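Local coordinates for protein glycosyl transferase (PDB 5U02) that belongs to the glycosyltransferases and comprises, in this model, a helical linker domain followed by two C-terminal beta domains of the immunoglobulin-like E-set kind, at residues Gln67-Arg72 with Tyr87-Asp92; Lys138-Ala143 with Thr156-Met161. All coordinates share one frame; numbering follows the deposited sequence.

Contact 1: residues Gln67-Arg72 with Tyr87-Asp92; sequences QAVPER and YARAKD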
# COMPACT_ATOMS: atom_id res chain seq x y z
N GLN A 67 42.60 22.47 7.14
CA GLN A 67 43.62 22.11 8.12
C GLN A 67 43.71 23.14 9.24
O GLN A 67 44.12 22.81 10.35
CB GLN A 67 44.98 21.97 7.43
CG GLN A 67 45.34 20.54 7.03
CD GLN A 67 46.37 20.49 5.92
OE1 GLN A 67 47.06 21.47 5.65
NE2 GLN A 67 46.47 19.33 5.27
N ALA A 68 43.31 24.39 8.96
CA ALA A 68 43.45 25.46 9.95
C ALA A 68 42.39 25.39 11.04
O ALA A 68 42.63 25.90 12.14
CB ALA A 68 43.38 26.82 9.25
N VAL A 69 41.24 24.78 10.77
CA VAL A 69 40.18 24.70 11.77
C VAL A 69 40.39 23.44 12.60
O VAL A 69 40.70 22.37 12.04
CB VAL A 69 38.79 24.74 11.13
CG1 VAL A 69 38.44 26.16 10.73
CG2 VAL A 69 38.72 23.83 9.93
N PRO A 70 40.26 23.51 13.92
CA PRO A 70 40.57 22.35 14.76
C PRO A 70 39.60 21.20 14.53
O PRO A 70 38.44 21.40 14.17
CB PRO A 70 40.45 22.90 16.19
CG PRO A 70 40.52 24.39 16.04
CD PRO A 70 39.89 24.69 14.72
N GLU A 71 40.10 19.98 14.76
CA GLU A 71 39.26 18.80 14.70
C GLU A 71 38.16 18.83 15.76
O GLU A 71 37.15 18.13 15.60
CB GLU A 71 40.10 17.53 14.87
CG GLU A 71 41.15 17.34 13.78
CD GLU A 71 41.82 15.97 13.82
OE1 GLU A 71 41.12 14.97 14.10
OE2 GLU A 71 43.04 15.89 13.56
N ARG A 72 38.34 19.60 16.84
CA ARG A 72 37.30 19.79 17.85
C ARG A 72 35.98 20.21 17.23
O ARG A 72 34.91 19.74 17.66
CB ARG A 72 37.76 20.85 18.86
CG ARG A 72 36.64 21.52 19.63
CD ARG A 72 37.19 22.69 20.46
NE ARG A 72 38.34 23.31 19.83
CZ ARG A 72 39.04 24.30 20.36
NH1 ARG A 72 38.69 24.80 21.54
NH2 ARG A 72 40.09 24.81 19.72
N TYR A 87 37.84 14.37 4.75
CA TYR A 87 38.55 14.19 3.48
C TYR A 87 39.16 15.49 2.96
O TYR A 87 40.00 15.43 2.05
CB TYR A 87 37.62 13.59 2.43
CG TYR A 87 37.10 12.22 2.78
CD1 TYR A 87 37.97 11.15 2.96
CD2 TYR A 87 35.74 11.98 2.92
CE1 TYR A 87 37.50 9.90 3.29
CE2 TYR A 87 35.26 10.74 3.24
CZ TYR A 87 36.15 9.70 3.42
OH TYR A 87 35.66 8.46 3.74
N ALA A 88 38.75 16.64 3.49
CA ALA A 88 39.42 17.89 3.13
C ALA A 88 40.83 17.93 3.71
O ALA A 88 41.81 18.12 2.97
CB ALA A 88 38.61 19.09 3.61
N ARG A 89 40.96 17.76 5.03
CA ARG A 89 42.28 17.71 5.65
C ARG A 89 43.13 16.62 5.02
O ARG A 89 44.35 16.79 4.86
CB ARG A 89 42.15 17.48 7.15
CG ARG A 89 41.45 18.59 7.91
CD ARG A 89 41.48 18.31 9.41
NE ARG A 89 40.63 19.24 10.15
CZ ARG A 89 39.33 19.04 10.38
NH1 ARG A 89 38.63 19.93 11.06
NH2 ARG A 89 38.74 17.95 9.92
N ALA A 90 42.52 15.50 4.67
CA ALA A 90 43.23 14.40 4.02
C ALA A 90 43.45 14.63 2.54
O ALA A 90 44.12 13.81 1.90
CB ALA A 90 42.48 13.09 4.24
N LYS A 91 42.93 15.73 1.99
CA LYS A 91 43.03 16.06 0.57
C LYS A 91 42.77 14.84 -0.30
O LYS A 91 43.54 14.47 -1.19
CB LYS A 91 44.38 16.71 0.25
CG LYS A 91 44.82 17.70 1.31
CD LYS A 91 46.02 18.50 0.87
CE LYS A 91 46.19 19.74 1.74
NZ LYS A 91 46.76 20.89 0.99
N ASP A 92 41.64 14.21 -0.02
CA ASP A 92 41.22 12.95 -0.62
C ASP A 92 39.95 13.23 -1.42
O ASP A 92 38.85 13.24 -0.87
CB ASP A 92 40.97 11.91 0.48
CG ASP A 92 40.71 10.53 -0.06
OD1 ASP A 92 40.41 10.38 -1.26
OD2 ASP A 92 40.79 9.58 0.74

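Contact 2: residues Lys138-Ala143 with Thr156-Met161; sequences KVKMTA and TLNEFM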
# COMPACT_ATOMS: atom_id res chain seq x y z
N LYS A 138 14.30 16.80 -2.31
CA LYS A 138 13.82 17.66 -3.38
C LYS A 138 12.85 16.89 -4.26
O LYS A 138 13.12 15.75 -4.64
CB LYS A 138 15.00 18.19 -4.22
CG LYS A 138 15.98 19.05 -3.45
CD LYS A 138 15.41 20.43 -3.19
CE LYS A 138 16.50 21.40 -2.73
NZ LYS A 138 16.00 22.80 -2.60
N VAL A 139 11.72 17.52 -4.59
CA VAL A 139 10.67 16.87 -5.36
C VAL A 139 10.40 17.69 -6.61
O VAL A 139 10.27 18.92 -6.53
CB VAL A 139 9.38 16.69 -4.53
CG1 VAL A 139 8.29 16.07 -5.39
CG2 VAL A 139 9.65 15.84 -3.31
N LYS A 140 10.30 17.02 -7.75
CA LYS A 140 9.88 17.65 -8.99
C LYS A 140 8.66 16.91 -9.52
O LYS A 140 8.66 15.68 -9.59
CB LYS A 140 11.01 17.67 -10.03
CG LYS A 140 10.60 18.32 -11.34
CD LYS A 140 11.56 18.02 -12.49
CE LYS A 140 11.24 18.92 -13.68
NZ LYS A 140 12.32 18.96 -14.71
N MET A 141 7.61 17.66 -9.86
CA MET A 141 6.40 17.07 -10.43
C MET A 141 6.65 16.85 -11.92
O MET A 141 6.55 17.79 -12.72
CB MET A 141 5.20 17.97 -10.18
CG MET A 141 3.85 17.38 -10.61
SD MET A 141 2.47 18.52 -10.32
CE MET A 141 2.90 19.85 -11.43
N THR A 142 7.01 15.62 -12.29
CA THR A 142 7.41 15.33 -13.66
C THR A 142 6.25 14.94 -14.57
O THR A 142 6.44 14.88 -15.79
CB THR A 142 8.48 14.23 -13.68
OG1 THR A 142 8.18 13.24 -12.68
CG2 THR A 142 9.86 14.81 -13.40
N ALA A 143 5.06 14.67 -14.03
CA ALA A 143 3.88 14.48 -14.85
C ALA A 143 2.64 14.90 -14.07
O ALA A 143 2.60 14.78 -12.85
CB ALA A 143 3.73 13.02 -15.32
N THR A 156 9.04 13.09 -8.84
CA THR A 156 10.40 12.56 -8.92
C THR A 156 11.25 13.17 -7.81
O THR A 156 11.38 14.39 -7.72
CB THR A 156 11.01 12.85 -10.29
OG1 THR A 156 10.24 12.20 -11.30
CG2 THR A 156 12.44 12.33 -10.35
N LEU A 157 11.80 12.31 -6.96
CA LEU A 157 12.77 12.74 -5.95
C LEU A 157 14.12 12.89 -6.64
O LEU A 157 14.82 11.90 -6.88
CB LEU A 157 12.84 11.74 -4.81
CG LEU A 157 11.54 11.26 -4.18
CD1 LEU A 157 11.84 10.45 -2.92
CD2 LEU A 157 10.64 12.43 -3.87
N ASN A 158 14.50 14.13 -6.96
CA ASN A 158 15.77 14.35 -7.64
C ASN A 158 16.95 14.15 -6.71
O ASN A 158 17.99 13.62 -7.11
CB ASN A 158 15.80 15.75 -8.26
CG ASN A 158 15.13 15.80 -9.63
OD1 ASN A 158 14.77 14.76 -10.19
ND2 ASN A 158 14.99 17.00 -10.18
N GLU A 159 16.82 14.58 -5.45
CA GLU A 159 17.89 14.43 -4.48
C GLU A 159 17.32 13.96 -3.16
O GLU A 159 16.34 14.52 -2.66
CB GLU A 159 18.67 15.74 -4.30
CG GLU A 159 19.69 15.98 -5.40
CD GLU A 159 20.56 17.20 -5.14
OE1 GLU A 159 20.61 17.65 -3.98
OE2 GLU A 159 21.19 17.69 -6.10
N PHE A 160 17.95 12.94 -2.59
CA PHE A 160 17.54 12.35 -1.33
C PHE A 160 18.70 11.51 -0.82
O PHE A 160 19.26 10.70 -1.58
CB PHE A 160 16.28 11.49 -1.50
CG PHE A 160 15.51 11.28 -0.22
CD1 PHE A 160 15.75 12.08 0.89
CD2 PHE A 160 14.56 10.28 -0.13
CE1 PHE A 160 15.05 11.89 2.06
CE2 PHE A 160 13.85 10.08 1.04
CZ PHE A 160 14.10 10.89 2.14
N MET A 161 19.09 11.71 0.43
CA MET A 161 20.27 11.06 0.97
C MET A 161 20.04 9.61 1.34
O MET A 161 20.86 9.03 2.06
CB MET A 161 20.79 11.83 2.18
CG MET A 161 21.69 12.99 1.79
SD MET A 161 22.23 13.93 3.22
CE MET A 161 20.70 14.01 4.12

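Contact 1: residues Gln67-Arg72 with Tyr87-Asp92
R89 reaches from the end of helix 82-89 across to the V69-E71 backbone, meeting it nearly at right angles, its chain extended from CG to NE. V69 O lies at the edge of the guanidinium, near its plane, and accepts a weak hydrogen bond of 3.3 Å from NH1 of R89. The V69 side chain crosses the arginine at about a right angle, with CG2 touching NH1. E71 comes over one guanidinium face: its CG stands 4.1 Å from R89 NE, set toward the rim, while the carboxylate plane is turned 36° from the guanidinium. The charged atoms do not meet, E71 OE2 remaining 5.4 Å from R89 NE. At the other end, Q67 extends beyond CG until NE2 gives R89 O a weak hydrogen bond of 3.3 Å. The K91 side chain crosses that of Q67 at about a right angle, its CE 3.6 Å from Q67 NE2, on its way to N60 O. K91 has positive phi in a Schellman motif closing the helix. With D74 as salt-bridge partner of R89 NH2, the guanidinium is probably held more by that charge pair than by its weak bond to V69 O, while the Q67 amide grips the R89 backbone.

Contact 2: residues Lys138-Ala143 with Thr156-Met161
Backbone hydrogen bonds join K140 and T156 in an antiparallel hydrogen-bonded pair: T156 N to K140 O is 2.7 Å and nearly straight at 176°, and K140 N to T156 O is 2.8 Å. Toward the start of strand 138-146 the ladder is less regular, the bond from N158 N to K138 O being weak and bent to 132°. CA-H...O contacts supplement it, with L157 CA 3.3 Å from K138 O. Apolar contact falls to the non-hydrogen-bonded pair V139 and L157, whose side chains lie side by side and point the same way; CG2 of V139 meets CD2 of L157 at 3.6 Å, and both residues also touch L217 of strand 212-221. T156 is on the face of K140, and there its side chain crosses that of T142 at about a right angle, the two OG1 atoms 2.7 Å apart. The first torsion of T142, 39°, sets OG1 between backbone N and carbonyl carbon, and this hydroxyl also bonds E154. Farther along, ND2 of N158 comes to 4.0 Å from CB of K140. T142 and A143 both face E154, a classic beta bulge within the antiparallel hairpin 138-146/150-159 of an E-set beta domain.

From the N terminus, the chain runs through helices 2-17 and 23-40 before reaching helix 56-68 and contact 1, which closes a short excursion of 14 residues between 67-72 and 87-92 within the linker domain. Helix 93-105 and the small sheet 110-132 follow, and only then does contact 2 open, bringing 138-143 and 156-161 together across a hairpin. The two closures are in series, neither nested nor crossed. The centres of contact 1 and contact 2 lie about 33 Å apart, and the nearest atoms of contact 1 and contact 2 are about 13 Å apart. Contact 1 ties together helix ends in the linker domain, whereas contact 2 pairs the first two strands of the following beta domain, close to the centre of the chain.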